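Local coordinates for protein Adp-heptose LPS heptosyltransferase II (Escherichia coli, PDB 1PSW) that transfers the second heptose from ADP-L-glycero-beta-D-manno-heptose to heptosyl-Kdo2-lipid A during assembly of the lipopolysaccharide core, at residues K195-P198 with H199-A203; I265-N268 with D269-L272; Y323-S326 with L327-T331. All blocks are in the same frame, centred on the assembly; numbering follows the deposited sequence.

Contact 1 of 3, residues K195-P198 with H199-A203; sequences KRWP and HYHYA
W197 and Y202 meet edge to face in an aromatic cluster that H201 completes at the start of helix 199-211. The six-membered ring of W197 turns its edge to the phenol, with planes at 85°, and CE3 stands over the middle of the Y202 face. H201 approaches the indole differently: its CB lies over the W197 face, 3.5 Å from the centroid of the six-membered ring, in a CH-pi contact, while the imidazole is inclined obliquely at 48° to the five-membered ring. With CG of W197 anti to the backbone N (chi1 -164°), the broad indole can lie against both H201 and Y202. Its NE1 donates to I330 O, and an alanine here would probably leave that carbonyl without its donor and open a gap between H201 and Y202. P198 suits the N-cap, where a residue's own N-H is not needed for the helical bonds. Its O accepts from Y202 N at 3.1 Å, nearly in line with the C=O bond, and weakly from H201 N. Y200 folds its ring back over the proline, so that P198 CB sits above the aromatic face, 3.4 Å from Y200 CZ.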
loop_
_atom_site.group_PDB
_atom_site.type_symbol
_atom_site.label_atom_id
_atom_site.label_comp_id
_atom_site.label_asym_id
_atom_site.label_seq_id
_atom_site.Cartn_x
_atom_site.Cartn_y
_atom_site.Cartn_z
ATOM N N LYS A 195 -3.834 8.339 -14.125
ATOM C CA LYS A 195 -3.173 7.066 -13.887
ATOM C C LYS A 195 -4.129 5.881 -13.875
ATOM O O LYS A 195 -3.720 4.755 -13.601
ATOM C CB LYS A 195 -2.388 7.133 -12.576
ATOM C CG LYS A 195 -1.319 8.206 -12.612
ATOM C CD LYS A 195 -0.429 8.183 -11.392
ATOM C CE LYS A 195 0.630 9.273 -11.489
ATOM N NZ LYS A 195 1.605 9.189 -10.371
ATOM N N ARG A 196 -5.393 6.120 -14.198
ATOM C CA ARG A 196 -6.364 5.037 -14.191
ATOM C C ARG A 196 -6.605 4.381 -15.541
ATOM O O ARG A 196 -6.750 5.053 -16.563
ATOM C CB ARG A 196 -7.712 5.521 -13.652
ATOM C CG ARG A 196 -7.727 5.817 -12.168
ATOM C CD ARG A 196 -9.156 5.959 -11.664
ATOM N NE ARG A 196 -9.551 7.345 -11.483
ATOM C CZ ARG A 196 -10.805 7.752 -11.312
ATOM N NH1 ARG A 196 -11.804 6.875 -11.301
ATOM N NH2 ARG A 196 -11.059 9.046 -11.152
ATOM N N TRP A 197 -6.626 3.055 -15.548
ATOM C CA TRP A 197 -6.931 2.343 -16.779
ATOM C C TRP A 197 -8.419 2.664 -16.920
ATOM O O TRP A 197 -9.140 2.692 -15.923
ATOM C CB TRP A 197 -6.724 0.851 -16.586
ATOM C CG TRP A 197 -6.642 0.077 -17.850
ATOM C CD1 TRP A 197 -5.985 0.426 -18.990
ATOM C CD2 TRP A 197 -7.158 -1.240 -18.068
ATOM N NE1 TRP A 197 -6.042 -0.605 -19.909
ATOM C CE2 TRP A 197 -6.747 -1.639 -19.362
ATOM C CE3 TRP A 197 -7.898 -2.136 -17.280
ATOM C CZ2 TRP A 197 -7.087 -2.880 -19.899
ATOM C CZ3 TRP A 197 -8.230 -3.379 -17.816
ATOM C CH2 TRP A 197 -7.811 -3.741 -19.109
ATOM N N PRO A 198 -8.899 2.926 -18.148
ATOM C CA PRO A 198 -10.314 3.256 -18.384
ATOM C C PRO A 198 -11.355 2.296 -17.807
ATOM O O PRO A 198 -11.209 1.073 -17.880
ATOM C CB PRO A 198 -10.399 3.325 -19.902
ATOM C CG PRO A 198 -9.045 3.836 -20.283
ATOM C CD PRO A 198 -8.122 3.022 -19.396
ATOM N N HIS A 199 -12.413 2.869 -17.244
ATOM C CA HIS A 199 -13.496 2.081 -16.680
ATOM C C HIS A 199 -14.040 1.075 -17.697
ATOM O O HIS A 199 -14.399 -0.049 -17.336
ATOM C CB HIS A 199 -14.645 2.988 -16.201
ATOM C CG HIS A 199 -15.255 3.833 -17.279
ATOM N ND1 HIS A 199 -14.699 5.022 -17.703
ATOM C CD2 HIS A 199 -16.371 3.655 -18.028
ATOM C CE1 HIS A 199 -15.443 5.539 -18.665
ATOM N NE2 HIS A 199 -16.465 4.728 -18.881
ATOM N N TYR A 200 -14.115 1.462 -18.968
ATOM C CA TYR A 200 -14.636 0.538 -19.972
ATOM C C TYR A 200 -13.665 -0.587 -20.292
ATOM O O TYR A 200 -14.080 -1.663 -20.723
ATOM C CB TYR A 200 -15.035 1.288 -21.245
ATOM C CG TYR A 200 -14.034 2.312 -21.718
ATOM C CD1 TYR A 200 -12.993 1.959 -22.572
ATOM C CD2 TYR A 200 -14.147 3.642 -21.329
ATOM C CE1 TYR A 200 -12.090 2.909 -23.033
ATOM C CE2 TYR A 200 -13.262 4.595 -21.776
ATOM C CZ TYR A 200 -12.236 4.226 -22.628
ATOM O OH TYR A 200 -11.370 5.187 -23.070
ATOM N N HIS A 201 -12.369 -0.350 -20.105
ATOM C CA HIS A 201 -11.410 -1.421 -20.342
ATOM C C HIS A 201 -11.566 -2.442 -19.213
ATOM O O HIS A 201 -11.534 -3.650 -19.460
ATOM C CB HIS A 201 -9.973 -0.898 -20.392
ATOM C CG HIS A 201 -9.595 -0.303 -21.719
ATOM N ND1 HIS A 201 -10.357 -0.472 -22.851
ATOM C CD2 HIS A 201 -8.536 0.458 -22.083
ATOM C CE1 HIS A 201 -9.785 0.166 -23.863
ATOM N NE2 HIS A 201 -8.683 0.735 -23.424
ATOM N N TYR A 202 -11.746 -1.974 -17.979
ATOM C CA TYR A 202 -11.939 -2.904 -16.867
ATOM C C TYR A 202 -13.213 -3.719 -17.103
ATOM O O TYR A 202 -13.259 -4.907 -16.787
ATOM C CB TYR A 202 -12.040 -2.162 -15.518
ATOM C CG TYR A 202 -10.700 -1.908 -14.838
ATOM C CD1 TYR A 202 -9.936 -2.973 -14.333
ATOM C CD2 TYR A 202 -10.188 -0.612 -14.713
ATOM C CE1 TYR A 202 -8.691 -2.751 -13.718
ATOM C CE2 TYR A 202 -8.945 -0.381 -14.104
ATOM C CZ TYR A 202 -8.207 -1.448 -13.612
ATOM O OH TYR A 202 -6.978 -1.225 -13.023
ATOM N N ALA A 203 -14.242 -3.088 -17.669
ATOM C CA ALA A 203 -15.499 -3.786 -17.932
ATOM C C ALA A 203 -15.313 -4.894 -18.965
ATOM O O ALA A 203 -15.797 -6.009 -18.784
ATOM C CB ALA A 203 -16.561 -2.799 -18.403
#

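Contact 2 of 3, residues I265-N268 with D269-L272; sequences IVTN and DSGL
T267 and S270 face each other across the turn that follows strand 264-268, and a water joins their hydroxyls. The water donates to T267 OG1 at 2.7 Å and accepts from S270 OG at 2.5 Å, whereas T267 OG1 and S270 OG themselves stand 3.4 Å apart. The threonine hydroxyl also gives its proton to N268 O at 2.9 Å, in the carbonyl plane and on a lone pair. Its CB branching suits the extended strand, and OG1, anti to the backbone N (chi1 179°), lies within reach of both the water and N268 O; the short side chain of S270 puts a second hydroxyl at bonding distance of the water. This compact side forms the turn from strand to helix in the beta-alpha-beta unit of strand 264-268, helix 271-278 and strand 283-287. N268 is buried too, but its amide leads away from the turn: OD1 accepts from W197 N and ND2 donates to G188 O, a pair of bonds that uses both ends of an asparagine. D269 makes the looser side. Partly exposed, it meets the strand end chiefly through CB, 3.7 Å from N268 C, while its CB points away overall and OD2 is hydrogen-bonded to S290 OG.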
loop_
_atom_site.group_PDB
_atom_site.type_symbol
_atom_site.label_atom_id
_atom_site.label_comp_id
_atom_site.label_asym_id
_atom_site.label_seq_id
_atom_site.Cartn_x
_atom_site.Cartn_y
_atom_site.Cartn_z
ATOM N N ILE A 265 -4.736 -10.177 -9.228
ATOM C CA ILE A 265 -5.190 -8.800 -9.078
ATOM C C ILE A 265 -4.764 -7.981 -10.287
ATOM O O ILE A 265 -3.688 -8.197 -10.835
ATOM C CB ILE A 265 -4.557 -8.142 -7.821
ATOM C CG1 ILE A 265 -4.931 -8.943 -6.563
ATOM C CG2 ILE A 265 -5.003 -6.697 -7.707
ATOM C CD1 ILE A 265 -6.417 -8.971 -6.246
ATOM N N VAL A 266 -5.624 -7.064 -10.720
ATOM C CA VAL A 266 -5.312 -6.165 -11.830
ATOM C C VAL A 266 -5.493 -4.793 -11.200
ATOM O O VAL A 266 -6.533 -4.524 -10.588
ATOM C CB VAL A 266 -6.298 -6.316 -13.004
ATOM C CG1 VAL A 266 -5.928 -5.359 -14.126
ATOM C CG2 VAL A 266 -6.286 -7.745 -13.512
ATOM N N THR A 267 -4.496 -3.924 -11.336
ATOM C CA THR A 267 -4.580 -2.611 -10.715
ATOM C C THR A 267 -3.740 -1.554 -11.426
ATOM O O THR A 267 -2.858 -1.870 -12.222
ATOM C CB THR A 267 -4.074 -2.682 -9.260
ATOM O OG1 THR A 267 -4.141 -1.383 -8.659
ATOM C CG2 THR A 267 -2.632 -3.154 -9.235
ATOM N N ASN A 268 -4.040 -0.297 -11.121
ATOM C CA ASN A 268 -3.293 0.832 -11.646
ATOM C C ASN A 268 -2.189 1.083 -10.614
ATOM O O ASN A 268 -2.097 0.382 -9.605
ATOM C CB ASN A 268 -4.176 2.084 -11.709
ATOM C CG ASN A 268 -5.463 1.865 -12.464
ATOM O OD1 ASN A 268 -5.466 1.387 -13.597
ATOM N ND2 ASN A 268 -6.577 2.237 -11.837
ATOM N N ASP A 269 -1.374 2.102 -10.858
ATOM C CA ASP A 269 -0.314 2.484 -9.927
ATOM C C ASP A 269 -1.035 3.164 -8.764
ATOM O O ASP A 269 -1.350 4.353 -8.829
ATOM C CB ASP A 269 0.643 3.456 -10.627
ATOM C CG ASP A 269 1.740 3.990 -9.715
ATOM O OD1 ASP A 269 1.964 3.411 -8.631
ATOM O OD2 ASP A 269 2.385 4.993 -10.100
ATOM N N SER A 270 -1.315 2.396 -7.714
ATOM C CA SER A 270 -2.029 2.912 -6.551
ATOM C C SER A 270 -1.602 2.237 -5.249
ATOM O O SER A 270 -0.782 1.324 -5.253
ATOM C CB SER A 270 -3.528 2.695 -6.740
ATOM O OG SER A 270 -3.826 1.307 -6.685
ATOM N N GLY A 271 -2.173 2.688 -4.135
ATOM C CA GLY A 271 -1.845 2.101 -2.847
ATOM C C GLY A 271 -2.186 0.623 -2.704
ATOM O O GLY A 271 -1.411 -0.140 -2.116
ATOM N N LEU A 272 -3.330 0.196 -3.230
ATOM C CA LEU A 272 -3.706 -1.208 -3.103
ATOM C C LEU A 272 -2.766 -2.127 -3.866
ATOM O O LEU A 272 -2.653 -3.305 -3.538
ATOM C CB LEU A 272 -5.156 -1.428 -3.545
ATOM C CG LEU A 272 -6.224 -0.828 -2.613
ATOM C CD1 LEU A 272 -7.603 -1.081 -3.224
ATOM C CD2 LEU A 272 -6.139 -1.461 -1.217
HETATM O O HOH W 1 -5.505 0.905 -8.524
#

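Contact 3 of 3, residues Y323-S326 with L327-T331; sequences YHQS and LIDIT
H324 O is gripped by two backbone amides, L327 N at 3.0 Å and I328 N at 3.1 Å, as the chain winds into the short helix 325-328. The two donors use the oxygen differently: I328 N lies in the carbonyl plane, whereas L327 N stands 52° out of it. H324 is the N-cap residue, and its imidazole adds a capping bond, with ND1 accepting from S326 N at 3.1 Å close to the ring plane. A histidine fits here because an unprotonated ring nitrogen can satisfy an amide that no preceding turn supplies with a carbonyl.

Q325 and D329, four residues apart, are tied twice. D329 N donates to Q325 O, and Q325 NE2 reaches D329 OD1 at 2.8 Å. The glutamine chain makes this possible by bending at chi2 (64°), which brings its amide back over the turn; the hydrogen bond lies in the amide plane but meets the carboxylate from 41° above its plane. The aspartate sits near the C-terminal side of this short helix, close to carbonyl oxygens, and the amide donor probably eases its negative charge there.

I328 makes the apolar contact, its CD1 resting on Y323 CB at 3.9 Å. Two other aliphatic carbons lie against polar atoms: I328 CG2 is 3.8 Å from Q325 NE2, and I330 CG1 is 3.6 Å from S326 O.

The turn lies beside the start of helix 199-211, with Y323 OH bonded to H199 ND1 and I328 O accepting from H201 NE2. S326 touches P289, in the loop after strand 283-287, while T331 OG1 accepts from R334 N and caps helix 332-347.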
loop_
_atom_site.group_PDB
_atom_site.type_symbol
_atom_site.label_atom_id
_atom_site.label_comp_id
_atom_site.label_asym_id
_atom_site.label_seq_id
_atom_site.Cartn_x
_atom_site.Cartn_y
_atom_site.Cartn_z
ATOM N N TYR A 323 -8.501 10.613 -18.773
ATOM C CA TYR A 323 -7.621 9.471 -18.964
ATOM C C TYR A 323 -6.453 9.857 -19.869
ATOM O O TYR A 323 -6.542 10.797 -20.662
ATOM C CB TYR A 323 -8.380 8.324 -19.625
ATOM C CG TYR A 323 -9.481 7.718 -18.781
ATOM C CD1 TYR A 323 -9.207 7.180 -17.521
ATOM C CD2 TYR A 323 -10.784 7.627 -19.265
ATOM C CE1 TYR A 323 -10.206 6.562 -16.766
ATOM C CE2 TYR A 323 -11.787 7.011 -18.525
ATOM C CZ TYR A 323 -11.492 6.478 -17.273
ATOM O OH TYR A 323 -12.479 5.847 -16.544
ATOM N N HIS A 324 -5.364 9.105 -19.752
ATOM C CA HIS A 324 -4.173 9.341 -20.547
ATOM C C HIS A 324 -4.147 8.347 -21.700
ATOM O O HIS A 324 -4.513 7.183 -21.536
ATOM C CB HIS A 324 -2.919 9.184 -19.678
ATOM C CG HIS A 324 -1.699 9.823 -20.262
ATOM N ND1 HIS A 324 -0.941 9.228 -21.250
ATOM C CD2 HIS A 324 -1.131 11.031 -20.033
ATOM C CE1 HIS A 324 0.035 10.043 -21.605
ATOM N NE2 HIS A 324 -0.059 11.146 -20.881
ATOM N N GLN A 325 -3.711 8.808 -22.867
ATOM C CA GLN A 325 -3.662 7.952 -24.049
ATOM C C GLN A 325 -2.847 6.680 -23.835
ATOM O O GLN A 325 -3.186 5.618 -24.364
ATOM C CB GLN A 325 -3.081 8.723 -25.239
ATOM C CG GLN A 325 -3.286 8.030 -26.574
ATOM C CD GLN A 325 -4.753 7.920 -26.930
ATOM O OE1 GLN A 325 -5.480 8.914 -26.901
ATOM N NE2 GLN A 325 -5.197 6.716 -27.271
ATOM N N SER A 326 -1.774 6.788 -23.059
ATOM C CA SER A 326 -0.906 5.640 -22.799
ATOM C C SER A 326 -1.625 4.482 -22.110
ATOM O O SER A 326 -1.238 3.325 -22.274
ATOM C CB SER A 326 0.315 6.069 -21.974
ATOM O OG SER A 326 -0.056 6.572 -20.702
ATOM N N LEU A 327 -2.662 4.794 -21.335
ATOM C CA LEU A 327 -3.437 3.768 -20.644
ATOM C C LEU A 327 -4.596 3.317 -21.529
ATOM O O LEU A 327 -4.968 2.143 -21.534
ATOM C CB LEU A 327 -3.948 4.299 -19.300
ATOM C CG LEU A 327 -2.950 4.072 -18.140
ATOM C CD1 LEU A 327 -3.293 4.932 -16.941
ATOM C CD2 LEU A 327 -2.968 2.595 -17.755
ATOM N N ILE A 328 -5.170 4.257 -22.271
ATOM C CA ILE A 328 -6.252 3.926 -23.184
ATOM C C ILE A 328 -5.702 2.932 -24.213
ATOM O O ILE A 328 -6.401 2.009 -24.623
ATOM C CB ILE A 328 -6.775 5.195 -23.903
ATOM C CG1 ILE A 328 -7.536 6.071 -22.902
ATOM C CG2 ILE A 328 -7.665 4.810 -25.077
ATOM C CD1 ILE A 328 -7.879 7.461 -23.406
ATOM N N ASP A 329 -4.438 3.099 -24.601
ATOM C CA ASP A 329 -3.825 2.209 -25.591
ATOM C C ASP A 329 -3.516 0.796 -25.097
ATOM O O ASP A 329 -3.162 -0.073 -25.893
ATOM C CB ASP A 329 -2.557 2.846 -26.170
ATOM C CG ASP A 329 -2.865 4.019 -27.093
ATOM O OD1 ASP A 329 -4.048 4.182 -27.466
ATOM O OD2 ASP A 329 -1.931 4.767 -27.453
ATOM N N ILE A 330 -3.632 0.557 -23.793
ATOM C CA ILE A 330 -3.401 -0.788 -23.277
ATOM C C ILE A 330 -4.733 -1.527 -23.398
ATOM O O ILE A 330 -5.682 -1.230 -22.677
ATOM C CB ILE A 330 -2.946 -0.765 -21.800
ATOM C CG1 ILE A 330 -1.540 -0.168 -21.702
ATOM C CG2 ILE A 330 -2.960 -2.186 -21.224
ATOM C CD1 ILE A 330 -0.966 -0.138 -20.294
ATOM N N THR A 331 -4.797 -2.485 -24.316
ATOM C CA THR A 331 -6.028 -3.231 -24.564
ATOM C C THR A 331 -6.332 -4.313 -23.541
ATOM O O THR A 331 -5.432 -4.889 -22.944
ATOM C CB THR A 331 -6.006 -3.902 -25.954
ATOM O OG1 THR A 331 -5.102 -5.012 -25.930
ATOM C CG2 THR A 331 -5.552 -2.910 -27.019
#

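Contact 1 touches both of the others: its centre is about 12 Å from that of contact 2 and about 9 Å from that of contact 3, while contacts 2 and 3 do not touch, their nearest atoms being about 5 Å apart. W197 links all three, since its backbone N is 2.8 Å from N268 OD1 and its NE1 is 2.9 Å from I330 O. A second tie to contact 3 runs from H199 ND1 to Y323 OH, 2.6 Å. The parallel sheet containing strand 264-268 belongs to the C-terminal domain of a GT-B fold, which in relatives binds the nucleotide-sugar donor; contact 2, at the C-terminal end of a central strand, is consistent with a place near the donor site, which holds no ligand here.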